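Local coordinates for protein peptidoglycan glycosyltransferase (Atopobium parvulum, PDB 4OVD) that is a penicillin-binding protein, in which a dimerisation-type family region precedes a transpeptidase-type domain of mixed helices and antiparallel sheet, at residues 420-425 and 526-531; 252-255 and 260-263; 305-310 and 454-459. All coordinates share one frame; numbering follows the deposited sequence.

Contact 1. Residues 420-425 and 526-531; sequences QVIRAY and MVYVGL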
ATOM      1  N   GLN A 420       1.485  -4.250   2.626  1.00 32.15           N
ATOM      2  CA  GLN A 420       0.943  -5.568   2.884  1.00 29.29           C
ATOM      3  C   GLN A 420      -0.585  -5.533   2.929  1.00 32.37           C
ATOM      4  O   GLN A 420      -1.280  -6.476   2.502  1.00 30.73           O
ATOM      5  CB  GLN A 420       1.476  -6.102   4.209  1.00 30.63           C
ATOM      6  CG  GLN A 420       2.894  -6.625   4.096  1.00 34.08           C
ATOM      7  CD  GLN A 420       3.380  -7.286   5.355  1.00 32.47           C
ATOM      8  OE1 GLN A 420       2.578  -7.715   6.243  1.00 33.72           O
ATOM      9  NE2 GLN A 420       4.698  -7.420   5.448  1.00 37.87           N
ATOM     10  N   VAL A 421      -1.110  -4.431   3.437  1.00 31.94           N
ATOM     11  CA  VAL A 421      -2.551  -4.256   3.513  1.00 30.20           C
ATOM     12  C   VAL A 421      -3.075  -4.083   2.118  1.00 31.98           C
ATOM     13  O   VAL A 421      -4.083  -4.696   1.735  1.00 32.40           O
ATOM     14  CB  VAL A 421      -2.942  -3.055   4.372  1.00 39.44           C
ATOM     15  CG1 VAL A 421      -4.445  -2.894   4.375  1.00 39.46           C
ATOM     16  CG2 VAL A 421      -2.408  -3.249   5.799  1.00 34.84           C
ATOM     17  N   ILE A 422      -2.403  -3.235   1.352  1.00 32.87           N
ATOM     18  CA  ILE A 422      -2.782  -2.987  -0.009  1.00 33.54           C
ATOM     19  C   ILE A 422      -2.785  -4.287  -0.766  1.00 33.27           C
ATOM     20  O   ILE A 422      -3.738  -4.617  -1.455  1.00 34.01           O
ATOM     21  CB  ILE A 422      -1.807  -1.972  -0.633  1.00 37.25           C
ATOM     22  CG1 ILE A 422      -1.969  -0.592   0.050  1.00 32.42           C
ATOM     23  CG2 ILE A 422      -2.022  -1.868  -2.105  1.00 39.91           C
ATOM     24  CD1 ILE A 422      -0.963   0.411  -0.388  1.00 38.89           C
ATOM     25  N   ARG A 423      -1.746  -5.069  -0.590  1.00 35.50           N
ATOM     26  CA  ARG A 423      -1.651  -6.312  -1.304  1.00 34.80           C
ATOM     27  C   ARG A 423      -2.829  -7.220  -0.916  1.00 38.64           C
ATOM     28  O   ARG A 423      -3.441  -7.872  -1.762  1.00 32.38           O
ATOM     29  CB  ARG A 423      -0.324  -6.984  -1.051  1.00 35.99           C
ATOM     30  CG  ARG A 423      -0.186  -8.273  -1.815  1.00 36.50           C
ATOM     31  CD  ARG A 423       1.075  -9.028  -1.478  1.00 36.95           C
ATOM     32  NE  ARG A 423       1.115 -10.238  -2.307  1.00 39.38           N
ATOM     33  CZ  ARG A 423       1.713 -11.367  -1.959  1.00 42.78           C
ATOM     34  NH1 ARG A 423       2.280 -11.510  -0.756  1.00 40.96           N
ATOM     35  NH2 ARG A 423       1.693 -12.388  -2.797  1.00 42.88           N
ATOM     36  N   ALA A 424      -3.149  -7.290   0.357  1.00 33.59           N
ATOM     37  CA  ALA A 424      -4.269  -8.119   0.776  1.00 34.99           C
ATOM     38  C   ALA A 424      -5.566  -7.673   0.121  1.00 37.39           C
ATOM     39  O   ALA A 424      -6.310  -8.532  -0.383  1.00 35.49           O
ATOM     40  CB  ALA A 424      -4.416  -8.086   2.286  1.00 37.35           C
ATOM     41  N   TYR A 425      -5.813  -6.343   0.059  1.00 32.69           N
ATOM     42  CA  TYR A 425      -7.032  -5.841  -0.550  1.00 34.12           C
ATOM     43  C   TYR A 425      -7.154  -6.258  -2.014  1.00 38.59           C
ATOM     44  O   TYR A 425      -8.281  -6.452  -2.513  1.00 35.63           O
ATOM     45  CB  TYR A 425      -7.091  -4.322  -0.422  1.00 36.51           C
ATOM     46  CG  TYR A 425      -7.660  -3.833   0.899  1.00 36.13           C
ATOM     47  CD1 TYR A 425      -7.205  -4.274   2.102  1.00 36.04           C
ATOM     48  CD2 TYR A 425      -8.680  -2.913   0.904  1.00 44.24           C
ATOM     49  CE1 TYR A 425      -7.709  -3.751   3.334  1.00 37.53           C
ATOM     50  CE2 TYR A 425      -9.225  -2.427   2.075  1.00 39.26           C
ATOM     51  CZ  TYR A 425      -8.743  -2.827   3.295  1.00 36.89           C
ATOM     52  OH  TYR A 425      -9.373  -2.342   4.434  1.00 35.33           O
HETATM   53  N   MSE A 526      -7.362   0.924  -7.556  1.00 36.98           N
HETATM   54  CA  MSE A 526      -7.497   0.943  -6.143  1.00 34.56           C
HETATM   55  C   MSE A 526      -6.496   1.987  -5.690  1.00 39.34           C
HETATM   56  O   MSE A 526      -5.387   2.100  -6.222  1.00 39.42           O
HETATM   57  CB  MSE A 526      -7.158  -0.450  -5.615  1.00 38.42           C
HETATM   58  CG  MSE A 526      -7.580  -0.702  -4.188  1.00 50.10           C
HETATM   59 SE   MSE A 526      -7.068  -2.554  -3.592  0.74 48.76          SE
HETATM   60  CE  MSE A 526      -5.218  -2.053  -3.544  1.00 40.13           C
ATOM     61  N   VAL A 527      -6.874   2.753  -4.691  1.00 33.24           N
ATOM     62  CA  VAL A 527      -6.040   3.797  -4.171  1.00 34.07           C
ATOM     63  C   VAL A 527      -6.010   3.725  -2.657  1.00 36.01           C
ATOM     64  O   VAL A 527      -7.060   3.389  -2.004  1.00 33.30           O
ATOM     65  CB  VAL A 527      -6.626   5.137  -4.536  1.00 33.45           C
ATOM     66  CG1 VAL A 527      -6.019   6.226  -3.711  1.00 38.83           C
ATOM     67  CG2 VAL A 527      -6.537   5.385  -6.030  1.00 38.18           C
ATOM     68  N   TYR A 528      -4.822   4.032  -2.127  1.00 34.67           N
ATOM     69  CA  TYR A 528      -4.566   4.090  -0.698  1.00 30.77           C
ATOM     70  C   TYR A 528      -4.058   5.447  -0.312  1.00 31.50           C
ATOM     71  O   TYR A 528      -3.201   5.995  -0.968  1.00 36.69           O
ATOM     72  CB  TYR A 528      -3.471   3.053  -0.234  1.00 33.14           C
ATOM     73  CG  TYR A 528      -3.080   3.298   1.215  1.00 29.49           C
ATOM     74  CD1 TYR A 528      -2.051   4.138   1.542  1.00 34.17           C
ATOM     75  CD2 TYR A 528      -3.738   2.674   2.244  1.00 33.87           C
ATOM     76  CE1 TYR A 528      -1.686   4.343   2.875  1.00 34.11           C
ATOM     77  CE2 TYR A 528      -3.420   2.898   3.541  1.00 30.56           C
ATOM     78  CZ  TYR A 528      -2.374   3.726   3.851  1.00 32.24           C
ATOM     79  OH  TYR A 528      -2.088   3.947   5.196  1.00 34.69           O
ATOM     80  N   VAL A 529      -4.579   5.984   0.775  1.00 31.20           N
ATOM     81  CA  VAL A 529      -4.192   7.253   1.321  1.00 32.13           C
ATOM     82  C   VAL A 529      -4.010   7.076   2.810  1.00 33.90           C
ATOM     83  O   VAL A 529      -4.881   6.537   3.514  1.00 31.69           O
ATOM     84  CB  VAL A 529      -5.252   8.349   1.181  1.00 34.55           C
ATOM     85  CG1 VAL A 529      -4.723   9.620   1.835  1.00 38.86           C
ATOM     86  CG2 VAL A 529      -5.632   8.592  -0.292  1.00 35.56           C
ATOM     87  N   GLY A 530      -2.861   7.509   3.308  1.00 32.46           N
ATOM     88  CA  GLY A 530      -2.541   7.440   4.726  1.00 29.69           C
ATOM     89  C   GLY A 530      -1.939   8.756   5.195  1.00 31.61           C
ATOM     90  O   GLY A 530      -1.142   9.318   4.502  1.00 35.14           O
ATOM     91  N   LEU A 531      -2.275   9.182   6.402  1.00 33.23           N
ATOM     92  CA  LEU A 531      -1.808  10.397   7.007  1.00 36.96           C
ATOM     93  C   LEU A 531      -1.341   9.985   8.369  1.00 40.25           C
ATOM     94  O   LEU A 531      -2.159   9.522   9.182  1.00 36.81           O
ATOM     95  CB  LEU A 531      -2.931  11.396   7.136  1.00 34.03           C
ATOM     96  CG  LEU A 531      -3.366  11.888   5.739  1.00 39.27           C
ATOM     97  CD1 LEU A 531      -4.688  12.666   5.752  1.00 42.11           C
ATOM     98  CD2 LEU A 531      -2.262  12.705   5.069  1.00 40.47           C
TER
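Ile422 reaches from its helix to two residues of the strand at once, sending a different branch to each. Its CG1 stands beside the backbone N (chi1 -67°), and the extended CG1-CD1 arm runs to Tyr528, where CD1 lies 3.6 Å from CB and 3.9 Å from CG of that tyrosine. The two side chains cross at about a right angle, and the methyl meets the root of the ring obliquely. The other branch, CG2, sits 3.5 Å from CE of selenomethionine Met526. Met526 is extended from its backbone as far as selenium and then bends (chi3 72°), which turns CE back to Ile422, within 3.6 Å of the Ile422 carbonyl O as well. Its SE packs 3.6 Å from CB of Tyr425. All four residues are buried and no hydrogen bond crosses between the segments; the hydroxyls of Tyr425 and Tyr528 bond elsewhere, to Val296 O and Ser513 OG. Helix 418-429 thus lies against the five-stranded antiparallel sheet; the axes of segments 420-425 and 526-531 run nearly antiparallel, at 153°. Neighbouring strand 248-253 shares the seam through Met251 and Met253, both touching Ile422, while Val527 points away from this helix and packs against helix 542-556.

Contact 2. Residues 252-255 and 260-263; sequences AMNP and IYAA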
ATOM      1  N   ALA A 252      -1.739   4.550  -6.171  1.00 35.75           N
ATOM      2  CA  ALA A 252      -2.826   4.167  -7.041  1.00 40.49           C
ATOM      3  C   ALA A 252      -2.261   2.956  -7.776  1.00 41.06           C
ATOM      4  O   ALA A 252      -1.169   3.058  -8.283  1.00 44.02           O
ATOM      5  CB  ALA A 252      -3.153   5.263  -8.006  1.00 41.54           C
HETATM    6  N   MSE A 253      -3.031   1.877  -7.894  1.00 37.65           N
HETATM    7  CA  MSE A 253      -2.563   0.649  -8.478  1.00 39.59           C
HETATM    8  C   MSE A 253      -3.678  -0.062  -9.153  1.00 39.15           C
HETATM    9  O   MSE A 253      -4.811   0.225  -8.941  1.00 40.52           O
HETATM   10  CB  MSE A 253      -1.990  -0.291  -7.379  1.00 35.51           C
HETATM   11  CG  MSE A 253      -2.905  -1.365  -6.654  1.00 40.01           C
HETATM   12 SE   MSE A 253      -1.589  -2.381  -5.597  0.75 57.28          SE
HETATM   13  CE  MSE A 253      -1.243  -3.750  -6.935  1.00 51.90           C
ATOM     14  N   ASN A 254      -3.314  -1.000 -10.005  1.00 40.61           N
ATOM     15  CA  ASN A 254      -4.233  -1.804 -10.709  1.00 39.04           C
ATOM     16  C   ASN A 254      -4.304  -3.078  -9.869  1.00 43.49           C
ATOM     17  O   ASN A 254      -3.307  -3.789  -9.726  1.00 38.84           O
ATOM     18  CB  ASN A 254      -3.687  -2.079 -12.109  1.00 41.46           C
ATOM     19  CG  ASN A 254      -4.606  -2.904 -12.928  1.00 41.08           C
ATOM     20  OD1 ASN A 254      -5.110  -3.892 -12.485  1.00 43.97           O
ATOM     21  ND2 ASN A 254      -4.836  -2.488 -14.130  1.00 42.82           N
ATOM     22  N   PRO A 255      -5.489  -3.376  -9.313  1.00 41.00           N
ATOM     23  CA  PRO A 255      -5.664  -4.534  -8.487  1.00 42.88           C
ATOM     24  C   PRO A 255      -5.648  -5.859  -9.256  1.00 43.68           C
ATOM     25  O   PRO A 255      -5.528  -6.904  -8.637  1.00 41.87           O
ATOM     26  CB  PRO A 255      -7.029  -4.299  -7.826  1.00 45.63           C
ATOM     27  CG  PRO A 255      -7.738  -3.420  -8.756  1.00 46.60           C
ATOM     28  CD  PRO A 255      -6.705  -2.555  -9.389  1.00 42.05           C
ATOM     29  N   ILE A 260       1.714  -0.416 -10.481  1.00 42.05           N
ATOM     30  CA  ILE A 260       1.542   0.815  -9.691  1.00 37.08           C
ATOM     31  C   ILE A 260       1.558   2.049 -10.570  1.00 39.80           C
ATOM     32  O   ILE A 260       2.570   2.366 -11.279  1.00 39.60           O
ATOM     33  CB  ILE A 260       2.596   0.891  -8.615  1.00 36.50           C
ATOM     34  CG1 ILE A 260       2.406  -0.282  -7.627  1.00 34.34           C
ATOM     35  CG2 ILE A 260       2.496   2.220  -7.834  1.00 39.35           C
ATOM     36  CD1 ILE A 260       3.659  -0.584  -6.802  1.00 34.32           C
ATOM     37  N   TYR A 261       0.432   2.749 -10.575  1.00 37.52           N
ATOM     38  CA  TYR A 261       0.323   3.903 -11.398  1.00 39.59           C
ATOM     39  C   TYR A 261       0.981   5.104 -10.802  1.00 39.98           C
ATOM     40  O   TYR A 261       1.460   5.964 -11.539  1.00 43.97           O
ATOM     41  CB  TYR A 261      -1.114   4.268 -11.651  1.00 42.53           C
ATOM     42  CG  TYR A 261      -1.953   3.209 -12.262  1.00 42.07           C
ATOM     43  CD1 TYR A 261      -1.727   2.780 -13.571  1.00 44.72           C
ATOM     44  CD2 TYR A 261      -3.064   2.746 -11.594  1.00 42.53           C
ATOM     45  CE1 TYR A 261      -2.530   1.819 -14.148  1.00 48.28           C
ATOM     46  CE2 TYR A 261      -3.902   1.802 -12.165  1.00 48.08           C
ATOM     47  CZ  TYR A 261      -3.652   1.364 -13.446  1.00 44.40           C
ATOM     48  OH  TYR A 261      -4.502   0.442 -13.957  1.00 45.21           O
ATOM     49  N   ALA A 262       0.947   5.189  -9.489  1.00 39.33           N
ATOM     50  CA  ALA A 262       1.562   6.299  -8.737  1.00 39.61           C
ATOM     51  C   ALA A 262       1.768   5.924  -7.289  1.00 38.89           C
ATOM     52  O   ALA A 262       1.045   5.117  -6.753  1.00 40.03           O
ATOM     53  CB  ALA A 262       0.701   7.527  -8.809  1.00 43.92           C
ATOM     54  N   ALA A 263       2.784   6.494  -6.657  1.00 40.66           N
ATOM     55  CA  ALA A 263       3.038   6.219  -5.267  1.00 37.74           C
ATOM     56  C   ALA A 263       3.978   7.234  -4.685  1.00 35.81           C
ATOM     57  O   ALA A 263       4.987   7.629  -5.322  1.00 34.97           O
ATOM     58  CB  ALA A 263       3.613   4.804  -5.118  1.00 37.43           C
TER
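Two successive backbone amides of segment 260-263 grip the carbonyl oxygen of Ala252: Tyr261 N at 2.8 Å and Ala262 N at 3.2 Å from Ala252 O. The longer bond arrives in the carbonyl plane, on a lone pair, whereas the Tyr261 donor is tilted 25° from that plane. Ala252 returns the pairing, its N lying 2.9 Å from Ala262 O. With Tyr261 and Ala262 both facing Ala252, the register slips by one residue, and Met253 is paired with Ile260 without hydrogen bonds, their CA atoms 4.3 Å apart.

Tyr261, the extra residue, turns back across the first strand. CG is beside its backbone N (chi1 -57°), which lays the ring along the chain at 253-254, with CE2 3.5 Å from Met253 C. At the far end Asn254 ND2 donates to Tyr261 OH at 3.0 Å, the amide and ring planes standing 45° apart. That hydroxyl also bonds Asp524 O, so both ends of the tyrosine are tied down. The other end of the Asn254 amide is fixed too: OD1 takes the N-H groups of Arg256 and Thr257, the first of these making an Asx turn as the chain leaves the strand.

Met253 and Ile260 point to one face of the sheet, where Met253 meets helix 418-429; Ala252 and Ala262 point to the other, where Ala262 packs on helix 225-242. This is a classic beta bulge, set in the hairpin of strands 248-253 and 260-266 at the edge of the central antiparallel sheet of the transpeptidase domain.

Contact 3. Residues 305-310 and 454-459; sequences GVDNNL and DVISSS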
ATOM      1  N   GLY A 305     -13.252 -15.186   7.907  1.00 33.84           N
ATOM      2  CA  GLY A 305     -14.424 -15.793   8.428  1.00 34.56           C
ATOM      3  C   GLY A 305     -15.366 -16.243   7.334  1.00 33.71           C
ATOM      4  O   GLY A 305     -15.838 -17.393   7.284  1.00 37.72           O
ATOM      5  N   VAL A 306     -15.571 -15.361   6.398  1.00 32.22           N
ATOM      6  CA  VAL A 306     -16.482 -15.635   5.316  1.00 33.20           C
ATOM      7  C   VAL A 306     -15.920 -16.745   4.454  1.00 33.82           C
ATOM      8  O   VAL A 306     -16.602 -17.697   4.090  1.00 37.46           O
ATOM      9  CB  VAL A 306     -16.697 -14.368   4.478  1.00 33.13           C
ATOM     10  CG1 VAL A 306     -17.433 -14.724   3.171  1.00 40.43           C
ATOM     11  CG2 VAL A 306     -17.488 -13.330   5.260  1.00 33.00           C
ATOM     12  N   ASP A 307     -14.635 -16.668   4.158  1.00 33.17           N
ATOM     13  CA  ASP A 307     -14.061 -17.677   3.301  1.00 35.42           C
ATOM     14  C   ASP A 307     -14.062 -18.993   4.015  1.00 39.87           C
ATOM     15  O   ASP A 307     -13.998 -20.010   3.389  1.00 36.68           O
ATOM     16  CB  ASP A 307     -12.646 -17.348   2.848  1.00 39.41           C
ATOM     17  CG  ASP A 307     -12.311 -18.080   1.520  1.00 47.30           C
ATOM     18  OD1 ASP A 307     -13.088 -17.947   0.498  1.00 44.10           O
ATOM     19  OD2 ASP A 307     -11.290 -18.780   1.529  1.00 48.62           O
ATOM     20  N   ASN A 308     -14.053 -18.997   5.335  1.00 38.52           N
ATOM     21  CA  ASN A 308     -14.141 -20.287   6.050  1.00 36.57           C
ATOM     22  C   ASN A 308     -15.609 -20.701   6.309  1.00 34.33           C
ATOM     23  O   ASN A 308     -15.872 -21.668   6.993  1.00 33.98           O
ATOM     24  CB  ASN A 308     -13.383 -20.198   7.351  1.00 37.02           C
ATOM     25  CG  ASN A 308     -11.899 -20.513   7.172  1.00 41.61           C
ATOM     26  OD1 ASN A 308     -11.538 -21.638   7.150  1.00 42.62           O
ATOM     27  ND2 ASN A 308     -11.069 -19.519   7.127  1.00 43.47           N
ATOM     28  N   ASN A 309     -16.556 -19.906   5.821  1.00 33.17           N
ATOM     29  CA  ASN A 309     -17.998 -20.209   5.920  1.00 38.14           C
ATOM     30  C   ASN A 309     -18.481 -20.227   7.377  1.00 36.95           C
ATOM     31  O   ASN A 309     -19.293 -21.047   7.794  1.00 37.42           O
ATOM     32  CB  ASN A 309     -18.351 -21.526   5.222  1.00 41.47           C
ATOM     33  CG  ASN A 309     -18.024 -21.541   3.694  1.00 45.03           C
ATOM     34  OD1 ASN A 309     -17.515 -22.511   3.188  1.00 49.19           O
ATOM     35  ND2 ASN A 309     -18.272 -20.467   3.005  1.00 42.54           N
ATOM     36  N   LEU A 310     -18.002 -19.258   8.123  1.00 34.73           N
ATOM     37  CA  LEU A 310     -18.337 -19.162   9.497  1.00 34.52           C
ATOM     38  C   LEU A 310     -19.387 -18.108   9.748  1.00 31.08           C
ATOM     39  O   LEU A 310     -19.947 -18.056  10.836  1.00 33.07           O
ATOM     40  CB  LEU A 310     -17.097 -18.847  10.308  1.00 36.14           C
ATOM     41  CG  LEU A 310     -15.990 -19.895  10.179  1.00 38.02           C
ATOM     42  CD1 LEU A 310     -14.792 -19.422  10.965  1.00 39.53           C
ATOM     43  CD2 LEU A 310     -16.361 -21.284  10.630  1.00 40.57           C
ATOM     44  N   ASP A 454      -3.951 -17.410  -4.958  1.00 46.79           N
ATOM     45  CA  ASP A 454      -5.391 -17.534  -4.694  1.00 52.41           C
ATOM     46  C   ASP A 454      -5.552 -17.561  -3.204  1.00 50.41           C
ATOM     47  O   ASP A 454      -5.113 -18.480  -2.551  1.00 60.18           O
ATOM     48  CB  ASP A 454      -5.977 -18.799  -5.299  1.00 63.11           C
ATOM     49  CG  ASP A 454      -5.959 -18.777  -6.812  1.00 63.96           C
ATOM     50  OD1 ASP A 454      -5.535 -17.758  -7.414  1.00 59.31           O
ATOM     51  OD2 ASP A 454      -6.388 -19.778  -7.391  1.00 75.89           O
ATOM     52  N   VAL A 455      -6.155 -16.530  -2.665  1.00 42.61           N
ATOM     53  CA  VAL A 455      -6.279 -16.420  -1.221  1.00 43.36           C
ATOM     54  C   VAL A 455      -7.669 -16.781  -0.728  1.00 39.00           C
ATOM     55  O   VAL A 455      -7.812 -17.479   0.244  1.00 43.25           O
ATOM     56  CB  VAL A 455      -5.839 -14.987  -0.798  1.00 43.44           C
ATOM     57  CG1 VAL A 455      -5.963 -14.786   0.678  1.00 46.65           C
ATOM     58  CG2 VAL A 455      -4.413 -14.786  -1.234  1.00 45.49           C
ATOM     59  N   ILE A 456      -8.678 -16.223  -1.358  1.00 37.61           N
ATOM     60  CA  ILE A 456     -10.070 -16.503  -1.037  1.00 39.19           C
ATOM     61  C   ILE A 456     -10.817 -16.786  -2.344  1.00 39.91           C
ATOM     62  O   ILE A 456     -10.313 -16.487  -3.436  1.00 37.00           O
ATOM     63  CB  ILE A 456     -10.732 -15.308  -0.343  1.00 35.91           C
ATOM     64  CG1 ILE A 456     -10.577 -14.077  -1.192  1.00 34.68           C
ATOM     65  CG2 ILE A 456     -10.112 -15.055   1.033  1.00 38.45           C
ATOM     66  CD1 ILE A 456     -11.129 -12.861  -0.540  1.00 38.35           C
ATOM     67  N   SER A 457     -12.011 -17.343  -2.253  1.00 39.97           N
ATOM     68  CA  SER A 457     -12.817 -17.564  -3.479  1.00 42.08           C
ATOM     69  C   SER A 457     -13.394 -16.250  -4.002  1.00 43.80           C
ATOM     70  O   SER A 457     -13.468 -15.245  -3.288  1.00 36.34           O
ATOM     71  CB  SER A 457     -14.010 -18.442  -3.165  1.00 44.55           C
ATOM     72  OG  SER A 457     -14.896 -17.777  -2.294  1.00 47.62           O
ATOM     73  N   SER A 458     -13.904 -16.278  -5.223  1.00 41.46           N
ATOM     74  CA  SER A 458     -14.498 -15.104  -5.818  1.00 43.34           C
ATOM     75  C   SER A 458     -15.784 -14.760  -5.098  1.00 45.47           C
ATOM     76  O   SER A 458     -16.178 -13.593  -5.079  1.00 41.66           O
ATOM     77  CB  SER A 458     -14.782 -15.294  -7.330  1.00 48.82           C
ATOM     78  OG  SER A 458     -15.504 -16.471  -7.537  1.00 55.61           O
ATOM     79  N   SER A 459     -16.474 -15.768  -4.575  1.00 42.26           N
ATOM     80  CA  SER A 459     -17.698 -15.487  -3.830  1.00 43.61           C
ATOM     81  C   SER A 459     -17.376 -14.690  -2.566  1.00 43.38           C
ATOM     82  O   SER A 459     -18.101 -13.756  -2.236  1.00 36.89           O
ATOM     83  CB  SER A 459     -18.471 -16.743  -3.486  1.00 46.82           C
ATOM     84  OG  SER A 459     -17.687 -17.655  -2.754  1.00 60.61           O
TER
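Asp307 and Ser457 join the end of one helix to the start of another: the aspartate stands in the last turn of helix 298-307, which closes in a Schellman motif, and the serine is the N-cap of helix 458-474. Ser457 N donates to Asp307 OD1 at 3.0 Å in an almost straight bond (174°), though it comes in from above the carboxylate plane, 39° out of it. Ser457 OG lies 3.3 Å from the same OD1, at best a weak bond. Ile456 fills in beside them, its CB 3.6 Å from Asp307 OD1 and its CG2 3.8 Å from Asp307 CG, so that aliphatic carbon lines one side of the acid. With CG anti to the backbone N (chi1 -156°), the carboxylate is carried outward to the serine.

One shell further, Thr460 OG1 bonds both Asp307 OD1 and Ser457 OG, drawing the first turn of the second helix into the cluster. Ser457 OG also shares a hydrogen bond with Ser459 OG at 2.8 Å. The start of helix 458-474 would be expected to favour an ionised Asp307, partly offset by the C-terminal end of its own helix. Just after the aspartate that helix ends: Asn309 takes a positive phi, its N bonds Val306 O at 2.8 Å, and Leu310 N reaches back to Gly305 O at 3.0 Å.

Contacts 1 and 2 belong to one buried core, their centres about 10 Å apart, and both involve the five-stranded sheet. Met526 O and Met253 N join their adjacent strands, while Ile422 packs on the selenium of Met253. Contact 2 ties two strands within the sheet, chiefly through backbone amides; contact 1 lays a helix over it by side-chain packing, without a hydrogen bond between its segments. Contact 3, its centre about 20 Å from contact 1 and 25 Å from contact 2, touches neither and is only partly buried. It links two helix ends nearer the surface, and there a carboxylate taking a backbone N-H carries the contact, with hydroxyls around it and one isoleucine alongside. Along the chain contact 3 interlocks with contact 1, whereas contact 2 closes before either opens.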